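Long-range contacts in phytase (Debaryomyces castellii, PDB 2GFI), which hydrolyses the phosphate esters of phytate (inositol hexakisphosphate), probably beginning at the 3-position, as a phytase of the histidine acid phosphatase family: residues 87-92 / 245-250; 101-106 / 269-274; 108-113 / 256-261; 129-134 / 261-266. All coordinates share one frame; numbering follows the deposited sequence.

Contact 1 of 4, residues 87-92 / 245-250; sequences YEKLMS and LNITED
K89 lays its side chain along the backbone of N246 and I247. Its CB touches the CG2 methyl of I247, and further out K89 CE comes to 3.3 Å from N246 O, through a methylene. The chain bends at its third torsion (chi3 80°). The K89 side chain crosses that of T248 at about a right angle, with K89 NZ 4.0 Å from T248 CG2. No direct hydrogen bond joins the two segments. A water links them instead: it accepts from K89 NZ at 2.8 Å and gives a weak bond to N246 OD1. The main polar partner of the amine is D251, by a salt bridge. D251 also accepts from the backbone N of T248. One carboxylate thus holds both the lysine and the residue just before helix 249-266.

L90 adds further apolar contacts, using one branch. L90 CD2 lies 3.9 Å from I247 CG2 and 4.0 Å from L245 CD1, and it also reaches I247 CD1. I247 has CG1 between the backbone N and the carbonyl carbon (chi1 64°), which leaves CG2 turned to both K89 and L90. L245 packs on F238 and I247 on L235, both of helix 229-241.

T248 is the N-cap of helix 249-266. Its side chain caps a backbone N beyond the segment, which with the D251 bond is consistent with a capping box. The contact is the last turn of helix 77-91 packed on the linker that leads into an N-capped helix, in the helical part of a histidine phosphatase fold and away from the annotated sites.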
loop_
_atom_site.group_PDB
_atom_site.type_symbol
_atom_site.label_atom_id
_atom_site.label_comp_id
_atom_site.label_asym_id
_atom_site.label_seq_id
_atom_site.Cartn_x
_atom_site.Cartn_y
_atom_site.Cartn_z
ATOM N N TYR A 87 23.849 17.070 -20.053
ATOM C CA TYR A 87 24.677 16.034 -19.480
ATOM C C TYR A 87 26.167 16.363 -19.689
ATOM O O TYR A 87 26.981 16.185 -18.781
ATOM C CB TYR A 87 24.340 14.680 -20.118
ATOM C CG TYR A 87 25.293 13.552 -19.725
ATOM C CD1 TYR A 87 25.072 12.782 -18.567
ATOM C CD2 TYR A 87 26.399 13.236 -20.536
ATOM C CE1 TYR A 87 25.945 11.729 -18.217
ATOM C CE2 TYR A 87 27.257 12.208 -20.216
ATOM C CZ TYR A 87 27.031 11.467 -19.051
ATOM O OH TYR A 87 27.901 10.466 -18.759
ATOM N N GLU A 88 26.505 16.808 -20.911
ATOM C CA GLU A 88 27.867 17.115 -21.307
ATOM C C GLU A 88 28.387 18.360 -20.574
ATOM O O GLU A 88 29.531 18.347 -20.125
ATOM C CB GLU A 88 27.980 17.257 -22.832
ATOM C CG GLU A 88 28.010 15.933 -23.614
ATOM C CD GLU A 88 29.016 14.895 -23.072
ATOM O OE1 GLU A 88 30.065 15.261 -22.479
ATOM O OE2 GLU A 88 28.785 13.669 -23.246
ATOM N N LYS A 89 27.552 19.406 -20.445
ATOM C CA LYS A 89 27.881 20.554 -19.590
ATOM C C LYS A 89 28.192 20.095 -18.168
ATOM O O LYS A 89 29.191 20.519 -17.601
ATOM C CB LYS A 89 26.775 21.615 -19.577
ATOM C CG LYS A 89 26.761 22.455 -20.833
ATOM C CD LYS A 89 25.588 23.426 -20.948
ATOM C CE LYS A 89 25.828 24.692 -20.124
ATOM N NZ LYS A 89 24.848 25.758 -20.501
ATOM N N LEU A 90 27.373 19.191 -17.615
ATOM C CA LEU A 90 27.601 18.709 -16.258
ATOM C C LEU A 90 28.878 17.907 -16.184
ATOM O O LEU A 90 29.676 18.107 -15.277
ATOM C CB LEU A 90 26.425 17.875 -15.735
ATOM C CG LEU A 90 25.111 18.630 -15.571
ATOM C CD1 LEU A 90 24.005 17.676 -15.321
ATOM C CD2 LEU A 90 25.215 19.658 -14.472
ATOM N N MET A 91 29.077 17.004 -17.139
ATOM C CA MET A 91 30.294 16.181 -17.138
ATOM C C MET A 91 31.594 16.984 -17.295
ATOM O O MET A 91 32.650 16.517 -16.904
ATOM C CB MET A 91 30.233 15.051 -18.173
ATOM C CG MET A 91 29.187 13.953 -17.867
ATOM S SD MET A 91 29.229 13.143 -16.219
ATOM C CE MET A 91 27.912 13.973 -15.403
ATOM N N SER A 92 31.520 18.197 -17.813
ATOM C CA SER A 92 32.735 18.941 -18.086
ATOM C C SER A 92 33.083 19.927 -16.957
ATOM O O SER A 92 34.101 20.635 -17.016
ATOM C CB SER A 92 32.607 19.651 -19.430
ATOM O OG SER A 92 31.775 20.778 -19.258
ATOM N N LEU A 245 30.161 25.745 -11.210
ATOM C CA LEU A 245 29.286 24.950 -12.083
ATOM C C LEU A 245 28.606 25.853 -13.113
ATOM O O LEU A 245 27.892 26.804 -12.765
ATOM C CB LEU A 245 28.236 24.195 -11.274
ATOM C CG LEU A 245 27.203 23.463 -12.130
ATOM C CD1 LEU A 245 27.830 22.247 -12.847
ATOM C CD2 LEU A 245 25.991 23.107 -11.295
ATOM N N ASN A 246 28.847 25.564 -14.383
ATOM C CA ASN A 246 28.409 26.463 -15.427
ATOM C C ASN A 246 27.225 25.886 -16.227
ATOM O O ASN A 246 27.401 25.313 -17.304
ATOM C CB ASN A 246 29.595 26.835 -16.338
ATOM C CG ASN A 246 29.267 27.994 -17.291
ATOM O OD1 ASN A 246 28.258 28.700 -17.119
ATOM N ND2 ASN A 246 30.105 28.178 -18.311
ATOM N N ILE A 247 26.025 26.007 -15.667
ATOM C CA ILE A 247 24.812 25.665 -16.382
ATOM C C ILE A 247 23.825 26.792 -16.180
ATOM O O ILE A 247 23.971 27.606 -15.259
ATOM C CB ILE A 247 24.224 24.291 -15.946
ATOM C CG1 ILE A 247 23.770 24.302 -14.480
ATOM C CG2 ILE A 247 25.214 23.119 -16.224
ATOM C CD1 ILE A 247 23.042 22.994 -14.030
ATOM N N THR A 248 22.837 26.842 -17.060
ATOM C CA THR A 248 21.796 27.861 -17.029
ATOM C C THR A 248 20.494 27.370 -16.402
ATOM O O THR A 248 20.310 26.171 -16.127
ATOM C CB THR A 248 21.493 28.365 -18.467
ATOM O OG1 THR A 248 21.119 27.256 -19.277
ATOM C CG2 THR A 248 22.791 28.878 -19.173
ATOM N N GLU A 249 19.602 28.336 -16.200
ATOM C CA GLU A 249 18.229 28.133 -15.778
ATOM C C GLU A 249 17.502 27.267 -16.791
ATOM O O GLU A 249 16.758 26.394 -16.390
ATOM C CB GLU A 249 17.521 29.467 -15.664
ATOM C CG GLU A 249 17.640 30.094 -14.296
ATOM C CD GLU A 249 18.759 31.104 -14.181
ATOM O OE1 GLU A 249 19.708 31.054 -14.992
ATOM O OE2 GLU A 249 18.690 31.960 -13.268
ATOM N N ASP A 250 17.760 27.517 -18.080
ATOM C CA ASP A 250 17.335 26.693 -19.204
ATOM C C ASP A 250 17.749 25.241 -19.067
ATOM O O ASP A 250 16.959 24.364 -19.350
ATOM C CB ASP A 250 17.927 27.225 -20.539
ATOM C CG ASP A 250 17.439 26.419 -21.789
ATOM O OD1 ASP A 250 16.175 26.330 -21.948
ATOM O OD2 ASP A 250 18.223 25.868 -22.678
HETATM O O HOH W 1 26.431 27.642 -19.220
#

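Contact 2 of 4, residues 101-106 / 269-274; sequences LAFLND and SPMCDI
Two short 3-10 segments, 101-105 and 270-273, face each other, with CA atoms 6.8 Å apart at both L101-I274 and F103-P270. F103 fills the space between them. Its ring takes P270 over one face: P270 CB sits 3.4 Å from the ring centroid and 18° off the ring normal, a CH-pi contact. L104 CG and L101 O lie over the opposite face, toward the rim. At the edge, M271 SD lies near the ring plane, 3.9 Å from F103 CZ, which makes a Met-aromatic contact. The methionine chain bends at its second and third torsions (65° and 81°), bringing its sulfur back to the ring. I274 CG2 meets the same edge at F103 CE2, 3.7 Å away. That methyl also touches L101 CD2 at 3.7 Å, so it bridges the ring and the leucine.

With an alanine at F103, P270, M271 and I274 would probably lose their shared partner and a gap would open between the two turns.

Neither segment gives a hydrogen bond to the other. The second turn is braced from within, where M271 N donates to S269 OG at 3.0 Å in an ST turn. S269 OG is also hydrogen-bonded to E262.

The ring of Y108 also meets F103 edge-to-face. On the side of segment 269-274, M271 and I274 reach L255 of helix 249-266, and C272 is tied to C259 of that helix by a disulfide. L101 and I274 meet F238 of helix 229-241, while L104 packs on L90 and M91 of helix 77-91. The two loops thus fit among three helices.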
loop_
_atom_site.group_PDB
_atom_site.type_symbol
_atom_site.label_atom_id
_atom_site.label_comp_id
_atom_site.label_asym_id
_atom_site.label_seq_id
_atom_site.Cartn_x
_atom_site.Cartn_y
_atom_site.Cartn_z
ATOM N N LEU A 101 23.865 16.839 -6.630
ATOM C CA LEU A 101 24.441 16.478 -7.933
ATOM C C LEU A 101 25.569 15.455 -7.838
ATOM O O LEU A 101 26.160 15.095 -8.856
ATOM C CB LEU A 101 24.894 17.726 -8.688
ATOM C CG LEU A 101 23.814 18.758 -9.038
ATOM C CD1 LEU A 101 24.436 19.877 -9.840
ATOM C CD2 LEU A 101 22.669 18.108 -9.807
ATOM N N ALA A 102 25.843 14.946 -6.637
ATOM C CA ALA A 102 26.988 14.016 -6.451
ATOM C C ALA A 102 26.937 12.756 -7.303
ATOM O O ALA A 102 27.980 12.212 -7.678
ATOM C CB ALA A 102 27.180 13.640 -4.967
ATOM N N PHE A 103 25.736 12.258 -7.580
ATOM C CA PHE A 103 25.608 11.030 -8.367
ATOM C C PHE A 103 26.296 11.190 -9.734
ATOM O O PHE A 103 26.588 10.188 -10.399
ATOM C CB PHE A 103 24.128 10.666 -8.565
ATOM C CG PHE A 103 23.359 11.693 -9.375
ATOM C CD1 PHE A 103 23.267 11.582 -10.763
ATOM C CD2 PHE A 103 22.737 12.778 -8.750
ATOM C CE1 PHE A 103 22.566 12.530 -11.509
ATOM C CE2 PHE A 103 22.056 13.743 -9.500
ATOM C CZ PHE A 103 21.938 13.598 -10.873
ATOM N N LEU A 104 26.515 12.442 -10.142
ATOM C CA LEU A 104 27.177 12.783 -11.416
ATOM C C LEU A 104 28.596 12.277 -11.502
ATOM O O LEU A 104 29.059 11.972 -12.588
ATOM C CB LEU A 104 27.156 14.286 -11.681
ATOM C CG LEU A 104 25.769 14.896 -11.931
ATOM C CD1 LEU A 104 25.866 16.382 -12.023
ATOM C CD2 LEU A 104 25.147 14.322 -13.206
ATOM N N ASN A 105 29.264 12.167 -10.355
ATOM C CA ASN A 105 30.602 11.543 -10.241
ATOM C C ASN A 105 30.643 10.017 -10.470
ATOM O O ASN A 105 31.713 9.457 -10.729
ATOM C CB ASN A 105 31.216 11.789 -8.845
ATOM C CG ASN A 105 31.175 13.251 -8.412
ATOM O OD1 ASN A 105 31.490 14.150 -9.176
ATOM N ND2 ASN A 105 30.762 13.478 -7.166
ATOM N N ASP A 106 29.509 9.328 -10.346
ATOM C CA ASP A 106 29.575 7.870 -10.193
ATOM C C ASP A 106 29.492 7.064 -11.471
ATOM O O ASP A 106 28.670 6.150 -11.571
ATOM C CB ASP A 106 28.539 7.381 -9.187
ATOM C CG ASP A 106 28.636 8.112 -7.876
ATOM O OD1 ASP A 106 27.588 8.266 -7.208
ATOM O OD2 ASP A 106 29.708 8.592 -7.443
ATOM N N SER A 269 15.519 7.692 -11.673
ATOM C CA SER A 269 16.429 8.723 -12.111
ATOM C C SER A 269 17.002 9.468 -10.926
ATOM O O SER A 269 16.269 10.111 -10.204
ATOM C CB SER A 269 15.693 9.721 -12.986
ATOM O OG SER A 269 16.561 10.784 -13.328
ATOM N N PRO A 270 18.321 9.431 -10.769
ATOM C CA PRO A 270 18.981 10.302 -9.809
ATOM C C PRO A 270 18.665 11.767 -10.081
ATOM O O PRO A 270 18.671 12.556 -9.186
ATOM C CB PRO A 270 20.470 10.026 -10.049
ATOM C CG PRO A 270 20.543 9.389 -11.356
ATOM C CD PRO A 270 19.280 8.583 -11.514
ATOM N N MET A 271 18.335 12.111 -11.307
ATOM C CA MET A 271 18.114 13.495 -11.681
ATOM C C MET A 271 16.801 13.990 -11.083
ATOM O O MET A 271 16.641 15.200 -10.819
ATOM C CB MET A 271 18.108 13.580 -13.215
ATOM C CG MET A 271 18.259 14.947 -13.760
ATOM S SD MET A 271 19.837 15.686 -13.382
ATOM C CE MET A 271 20.923 14.949 -14.636
ATOM N N CYS A 272 15.872 13.046 -10.854
ATOM C CA CYS A 272 14.624 13.345 -10.127
ATOM C C CYS A 272 14.883 13.780 -8.686
ATOM O O CYS A 272 13.997 14.417 -8.061
ATOM C CB CYS A 272 13.685 12.150 -10.092
ATOM S SG CYS A 272 13.052 11.763 -11.715
ATOM N N ASP A 273 16.064 13.436 -8.166
ATOM C CA ASP A 273 16.352 13.747 -6.746
ATOM C C ASP A 273 16.852 15.123 -6.467
ATOM O O ASP A 273 17.089 15.448 -5.321
ATOM C CB ASP A 273 17.365 12.784 -6.193
ATOM C CG ASP A 273 16.934 11.401 -6.365
ATOM O OD1 ASP A 273 15.690 11.177 -6.398
ATOM O OD2 ASP A 273 17.743 10.479 -6.493
ATOM N N ILE A 274 17.020 15.931 -7.497
ATOM C CA ILE A 274 17.704 17.226 -7.305
ATOM C C ILE A 274 16.713 18.356 -7.062
ATOM O O ILE A 274 17.103 19.479 -6.760
ATOM C CB ILE A 274 18.601 17.528 -8.525
ATOM C CG1 ILE A 274 17.748 17.892 -9.740
ATOM C CG2 ILE A 274 19.550 16.340 -8.794
ATOM C CD1 ILE A 274 18.570 18.411 -10.944
#

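Contact 3 of 4, residues 108-113 / 256-261; sequences YEYFVP and FGYCAY
The ring of Y258 is met by three aromatic residues of the 108-113 loop. F111 points an edge at one face of Y258 (edge-to-face), with centroids 4.9 Å apart and planes at 70°. F111 CD2 and CE2 touch it, CD2 at 3.5 Å from Y258 CE2. Y110 stands obliquely, its plane at 65° to that of Y258, and Y110 CD1 is 3.4 Å from Y258 OH. The Y108 and Y258 side chains come from opposite directions, Y108 OH lying 3.3 Å from Y258 CE2. F111 CG sits between its backbone N and carbonyl carbon (chi1 68°), which turns the ring to the helix, where F111 CZ also reaches Y261 CB at 3.5 Å.

A water accepts from Y258 OH at 2.5 Å and donates to E109 O at 2.7 Å. A leucine in place of Y258 would probably leave the water without its phenol donor, break the link to E109 O, and take the aromatic face from the F111 edge.

Y108 OH has a weak hydrogen bond to E262. The Y261 side chain is about 6 Å from that of H70, the predicted nucleophile. Mainly aromatic, with one water-bridged phenol, the contact probably relies on dispersion and ring electrostatics.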
loop_
_atom_site.group_PDB
_atom_site.type_symbol
_atom_site.label_atom_id
_atom_site.label_comp_id
_atom_site.label_asym_id
_atom_site.label_seq_id
_atom_site.Cartn_x
_atom_site.Cartn_y
_atom_site.Cartn_z
ATOM N N TYR A 108 28.348 8.123 -14.137
ATOM C CA TYR A 108 26.980 8.347 -14.459
ATOM C C TYR A 108 26.891 8.420 -15.978
ATOM O O TYR A 108 27.466 9.304 -16.603
ATOM C CB TYR A 108 26.506 9.612 -13.778
ATOM C CG TYR A 108 25.085 9.979 -14.053
ATOM C CD1 TYR A 108 24.029 9.169 -13.627
ATOM C CD2 TYR A 108 24.783 11.168 -14.711
ATOM C CE1 TYR A 108 22.720 9.535 -13.876
ATOM C CE2 TYR A 108 23.482 11.542 -14.943
ATOM C CZ TYR A 108 22.458 10.724 -14.533
ATOM O OH TYR A 108 21.163 11.129 -14.772
ATOM N N GLU A 109 26.219 7.446 -16.562
ATOM C CA GLU A 109 26.058 7.413 -17.991
ATOM C C GLU A 109 24.865 8.260 -18.418
ATOM O O GLU A 109 23.919 8.445 -17.671
ATOM C CB GLU A 109 25.873 5.980 -18.443
ATOM C CG GLU A 109 27.097 5.113 -18.202
ATOM C CD GLU A 109 26.921 3.701 -18.760
ATOM O OE1 GLU A 109 25.866 3.044 -18.533
ATOM O OE2 GLU A 109 27.849 3.231 -19.448
ATOM N N TYR A 110 24.930 8.803 -19.623
ATOM C CA TYR A 110 23.766 9.423 -20.204
ATOM C C TYR A 110 22.759 8.298 -20.504
ATOM O O TYR A 110 23.167 7.220 -20.956
ATOM C CB TYR A 110 24.140 10.168 -21.463
ATOM C CG TYR A 110 22.933 10.780 -22.096
ATOM C CD1 TYR A 110 22.124 11.639 -21.374
ATOM C CD2 TYR A 110 22.586 10.497 -23.420
ATOM C CE1 TYR A 110 20.978 12.193 -21.951
ATOM C CE2 TYR A 110 21.440 11.076 -24.012
ATOM C CZ TYR A 110 20.647 11.905 -23.263
ATOM O OH TYR A 110 19.510 12.468 -23.791
ATOM N N PHE A 111 21.465 8.531 -20.238
ATOM C CA PHE A 111 20.506 7.422 -20.230
ATOM C C PHE A 111 20.036 6.925 -21.607
ATOM O O PHE A 111 19.453 5.856 -21.734
ATOM C CB PHE A 111 19.329 7.746 -19.344
ATOM C CG PHE A 111 18.451 8.851 -19.853
ATOM C CD1 PHE A 111 17.338 8.565 -20.628
ATOM C CD2 PHE A 111 18.690 10.155 -19.501
ATOM C CE1 PHE A 111 16.489 9.573 -21.050
ATOM C CE2 PHE A 111 17.877 11.178 -19.937
ATOM C CZ PHE A 111 16.774 10.896 -20.709
ATOM N N VAL A 112 20.261 7.724 -22.634
ATOM C CA VAL A 112 20.014 7.281 -23.976
ATOM C C VAL A 112 21.351 6.788 -24.538
ATOM O O VAL A 112 22.187 7.596 -24.964
ATOM C CB VAL A 112 19.410 8.384 -24.850
ATOM C CG1 VAL A 112 18.963 7.803 -26.160
ATOM C CG2 VAL A 112 18.220 9.035 -24.130
ATOM N N PRO A 113 21.531 5.462 -24.558
ATOM C CA PRO A 113 22.811 4.880 -24.971
ATOM C C PRO A 113 22.996 5.116 -26.470
ATOM O O PRO A 113 24.070 5.555 -26.938
ATOM C CB PRO A 113 22.639 3.377 -24.667
ATOM C CG PRO A 113 21.117 3.116 -24.681
ATOM C CD PRO A 113 20.497 4.436 -24.281
ATOM N N PHE A 256 14.203 18.650 -15.510
ATOM C CA PHE A 256 12.876 18.056 -15.208
ATOM C C PHE A 256 12.471 17.026 -16.218
ATOM O O PHE A 256 12.112 15.921 -15.824
ATOM C CB PHE A 256 11.755 19.095 -15.087
ATOM C CG PHE A 256 11.869 19.944 -13.893
ATOM C CD1 PHE A 256 11.393 19.496 -12.665
ATOM C CD2 PHE A 256 12.463 21.208 -13.982
ATOM C CE1 PHE A 256 11.501 20.321 -11.528
ATOM C CE2 PHE A 256 12.575 22.025 -12.883
ATOM C CZ PHE A 256 12.089 21.586 -11.642
ATOM N N GLY A 257 12.545 17.366 -17.507
ATOM C CA GLY A 257 12.289 16.379 -18.567
ATOM C C GLY A 257 13.309 15.237 -18.512
ATOM O O GLY A 257 12.986 14.055 -18.705
ATOM N N TYR A 258 14.555 15.577 -18.246
ATOM C CA TYR A 258 15.602 14.584 -18.151
ATOM C C TYR A 258 15.202 13.557 -17.077
ATOM O O TYR A 258 15.259 12.352 -17.306
ATOM C CB TYR A 258 16.902 15.329 -17.785
ATOM C CG TYR A 258 18.172 14.523 -17.878
ATOM C CD1 TYR A 258 19.223 14.930 -18.728
ATOM C CD2 TYR A 258 18.356 13.365 -17.100
ATOM C CE1 TYR A 258 20.408 14.216 -18.799
ATOM C CE2 TYR A 258 19.529 12.657 -17.163
ATOM C CZ TYR A 258 20.557 13.082 -18.015
ATOM O OH TYR A 258 21.722 12.338 -18.086
ATOM N N CYS A 259 14.812 14.055 -15.898
ATOM C CA CYS A 259 14.267 13.240 -14.825
ATOM C C CYS A 259 13.110 12.338 -15.339
ATOM O O CYS A 259 13.137 11.117 -15.185
ATOM C CB CYS A 259 13.784 14.168 -13.689
ATOM S SG CYS A 259 12.467 13.520 -12.646
ATOM N N ALA A 260 12.121 12.968 -15.981
ATOM C CA ALA A 260 10.945 12.245 -16.489
ATOM C C ALA A 260 11.362 11.168 -17.456
ATOM O O ALA A 260 10.935 10.037 -17.326
ATOM C CB ALA A 260 9.966 13.191 -17.107
ATOM N N TYR A 261 12.227 11.521 -18.412
ATOM C CA TYR A 261 12.745 10.546 -19.360
ATOM C C TYR A 261 13.667 9.494 -18.827
ATOM O O TYR A 261 13.564 8.368 -19.249
ATOM C CB TYR A 261 13.261 11.226 -20.641
ATOM C CG TYR A 261 12.055 11.696 -21.371
ATOM C CD1 TYR A 261 11.267 10.788 -22.056
ATOM C CD2 TYR A 261 11.637 13.013 -21.275
ATOM C CE1 TYR A 261 10.119 11.179 -22.680
ATOM C CE2 TYR A 261 10.474 13.429 -21.917
ATOM C CZ TYR A 261 9.726 12.488 -22.615
ATOM O OH TYR A 261 8.569 12.859 -23.236
HETATM O O HOH W 2 21.626 9.895 -17.579
#

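Contact 4 of 4, residues 129-134 / 261-266; sequences SIYAGT and YELNVK
One backbone carbonyl, N264 O, takes both a serine hydroxyl and a water at the end of a helix. S129 OG donates to N264 O at 2.8 Å, a weak bond. A water donates to the same oxygen at 2.7 Å and also gives a weak bond to Y131 O, so it joins the two backbones.

S129 OG works twice. It also accepts from Y131 N at 3.1 Å, with an N-H...O angle of 147°, in an ST turn. The hydroxyl is anti to its own backbone N (chi1 -175°), where it can serve both the turn and the helix end. S129 CB sits close by, 3.3 Å from V265 O. The segment from S129 to A132 is a type I beta turn.

Y131 adds an apolar contact. Its ring crosses the L263 side chain obliquely, with Y131 CE2 4.0 Å from L263 CD1. On one face, I130 CG1 lies over the ring centre, 3.7 Å above the plane. Y131 also packs on Q14 of the second subunit and S22 of the third.

The amide of N264 points to other partners: its ND2 bonds to A40 O and R73 O, and the side chain is about 8 Å from that of H70, the predicted nucleophile. The contact thus sets the last turn of helix 249-266 against the beta turn that leads into helix 133-148, whose start is also held by T122.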
loop_
_atom_site.group_PDB
_atom_site.type_symbol
_atom_site.label_atom_id
_atom_site.label_comp_id
_atom_site.label_asym_id
_atom_site.label_seq_id
_atom_site.Cartn_x
_atom_site.Cartn_y
_atom_site.Cartn_z
ATOM N N SER A 129 13.232 -0.783 -17.971
ATOM C CA SER A 129 12.283 -0.090 -17.147
ATOM C C SER A 129 10.948 -0.824 -17.080
ATOM O O SER A 129 10.382 -1.211 -18.090
ATOM C CB SER A 129 12.036 1.280 -17.734
ATOM O OG SER A 129 11.198 1.990 -16.879
ATOM N N ILE A 130 10.430 -1.009 -15.879
ATOM C CA ILE A 130 9.053 -1.514 -15.734
ATOM C C ILE A 130 8.034 -0.564 -16.366
ATOM O O ILE A 130 6.929 -0.977 -16.668
ATOM C CB ILE A 130 8.725 -1.806 -14.241
ATOM C CG1 ILE A 130 8.647 -0.501 -13.433
ATOM C CG2 ILE A 130 9.761 -2.770 -13.672
ATOM C CD1 ILE A 130 8.010 -0.674 -12.100
ATOM N N TYR A 131 8.416 0.705 -16.534
ATOM C CA TYR A 131 7.533 1.737 -17.065
ATOM C C TYR A 131 7.512 1.777 -18.607
ATOM O O TYR A 131 7.036 2.728 -19.207
ATOM C CB TYR A 131 7.938 3.089 -16.500
ATOM C CG TYR A 131 7.827 3.112 -14.989
ATOM C CD1 TYR A 131 6.581 2.942 -14.355
ATOM C CD2 TYR A 131 8.959 3.325 -14.199
ATOM C CE1 TYR A 131 6.479 2.973 -13.004
ATOM C CE2 TYR A 131 8.875 3.341 -12.867
ATOM C CZ TYR A 131 7.639 3.168 -12.245
ATOM O OH TYR A 131 7.595 3.165 -10.855
ATOM N N ALA A 132 8.007 0.727 -19.235
ATOM C CA ALA A 132 8.082 0.678 -20.681
ATOM C C ALA A 132 6.734 0.964 -21.313
ATOM O O ALA A 132 5.685 0.561 -20.809
ATOM C CB ALA A 132 8.652 -0.661 -21.140
ATOM N N GLY A 133 6.780 1.737 -22.389
ATOM C CA GLY A 133 5.594 2.216 -23.079
ATOM C C GLY A 133 4.850 1.065 -23.705
ATOM O O GLY A 133 3.616 1.080 -23.760
ATOM N N THR A 134 5.581 0.051 -24.163
ATOM C CA THR A 134 4.928 -1.010 -24.896
ATOM C C THR A 134 4.208 -1.919 -23.906
ATOM O O THR A 134 3.139 -2.427 -24.203
ATOM C CB THR A 134 5.904 -1.819 -25.719
ATOM O OG1 THR A 134 6.906 -2.351 -24.844
ATOM C CG2 THR A 134 6.647 -0.949 -26.722
ATOM N N TYR A 261 12.227 11.521 -18.412
ATOM C CA TYR A 261 12.745 10.546 -19.360
ATOM C C TYR A 261 13.667 9.494 -18.827
ATOM O O TYR A 261 13.564 8.368 -19.249
ATOM C CB TYR A 261 13.261 11.226 -20.641
ATOM C CG TYR A 261 12.055 11.696 -21.371
ATOM C CD1 TYR A 261 11.267 10.788 -22.056
ATOM C CD2 TYR A 261 11.637 13.013 -21.275
ATOM C CE1 TYR A 261 10.119 11.179 -22.680
ATOM C CE2 TYR A 261 10.474 13.429 -21.917
ATOM C CZ TYR A 261 9.726 12.488 -22.615
ATOM O OH TYR A 261 8.569 12.859 -23.236
ATOM N N GLU A 262 14.569 9.829 -17.909
ATOM C CA GLU A 262 15.422 8.809 -17.331
ATOM C C GLU A 262 14.608 7.813 -16.493
ATOM O O GLU A 262 14.903 6.593 -16.454
ATOM C CB GLU A 262 16.491 9.450 -16.444
ATOM C CG GLU A 262 17.536 8.443 -15.991
ATOM C CD GLU A 262 18.737 9.125 -15.377
ATOM O OE1 GLU A 262 18.550 9.998 -14.500
ATOM O OE2 GLU A 262 19.869 8.787 -15.775
ATOM N N LEU A 263 13.596 8.345 -15.806
ATOM C CA LEU A 263 12.608 7.509 -15.138
ATOM C C LEU A 263 11.941 6.533 -16.139
ATOM O O LEU A 263 11.971 5.318 -15.924
ATOM C CB LEU A 263 11.572 8.401 -14.421
ATOM C CG LEU A 263 10.401 7.721 -13.694
ATOM C CD1 LEU A 263 10.879 6.806 -12.565
ATOM C CD2 LEU A 263 9.529 8.827 -13.102
ATOM N N ASN A 264 11.396 7.051 -17.244
ATOM C CA ASN A 264 10.844 6.197 -18.303
ATOM C C ASN A 264 11.854 5.153 -18.757
ATOM O O ASN A 264 11.565 3.961 -18.827
ATOM C CB ASN A 264 10.473 7.023 -19.537
ATOM C CG ASN A 264 9.279 7.860 -19.332
ATOM O OD1 ASN A 264 8.640 7.792 -18.287
ATOM N ND2 ASN A 264 8.944 8.661 -20.332
ATOM N N VAL A 265 13.059 5.605 -19.040
ATOM C CA VAL A 265 14.040 4.729 -19.662
ATOM C C VAL A 265 14.658 3.719 -18.712
ATOM O O VAL A 265 14.815 2.551 -19.066
ATOM C CB VAL A 265 15.117 5.555 -20.402
ATOM C CG1 VAL A 265 16.292 4.646 -20.825
ATOM C CG2 VAL A 265 14.479 6.266 -21.606
ATOM N N LYS A 266 15.036 4.178 -17.526
ATOM C CA LYS A 266 15.814 3.396 -16.566
ATOM C C LYS A 266 14.960 2.837 -15.429
ATOM O O LYS A 266 15.361 1.876 -14.767
ATOM C CB LYS A 266 16.901 4.278 -15.942
ATOM C CG LYS A 266 17.866 4.919 -16.955
ATOM C CD LYS A 266 18.731 3.889 -17.698
ATOM C CE LYS A 266 19.747 3.237 -16.768
ATOM N NZ LYS A 266 20.706 2.483 -17.664
HETATM O O HOH W 3 9.215 4.108 -20.050
#

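Contacts 1, 3 and 4 all use helix 249-266, in that order from its start to its end; contact 2 takes the loop that follows it. Their first segments run in chain order from helix 77-91, through the loop between helices 77-91 and 133-148, to the start of the latter. Contacts 1 and 4 have centres about 24 Å apart and do not touch. The centre of contact 3 is about 10 Å from those of contacts 2 and 4, and it shares Y261 with contact 4. Contact 2 touches contact 3 through the C259-C272 disulfide and contact 1 through leucines and methionines. One long helix thus spans from the outer helical part to the neighbourhood of the predicted active site.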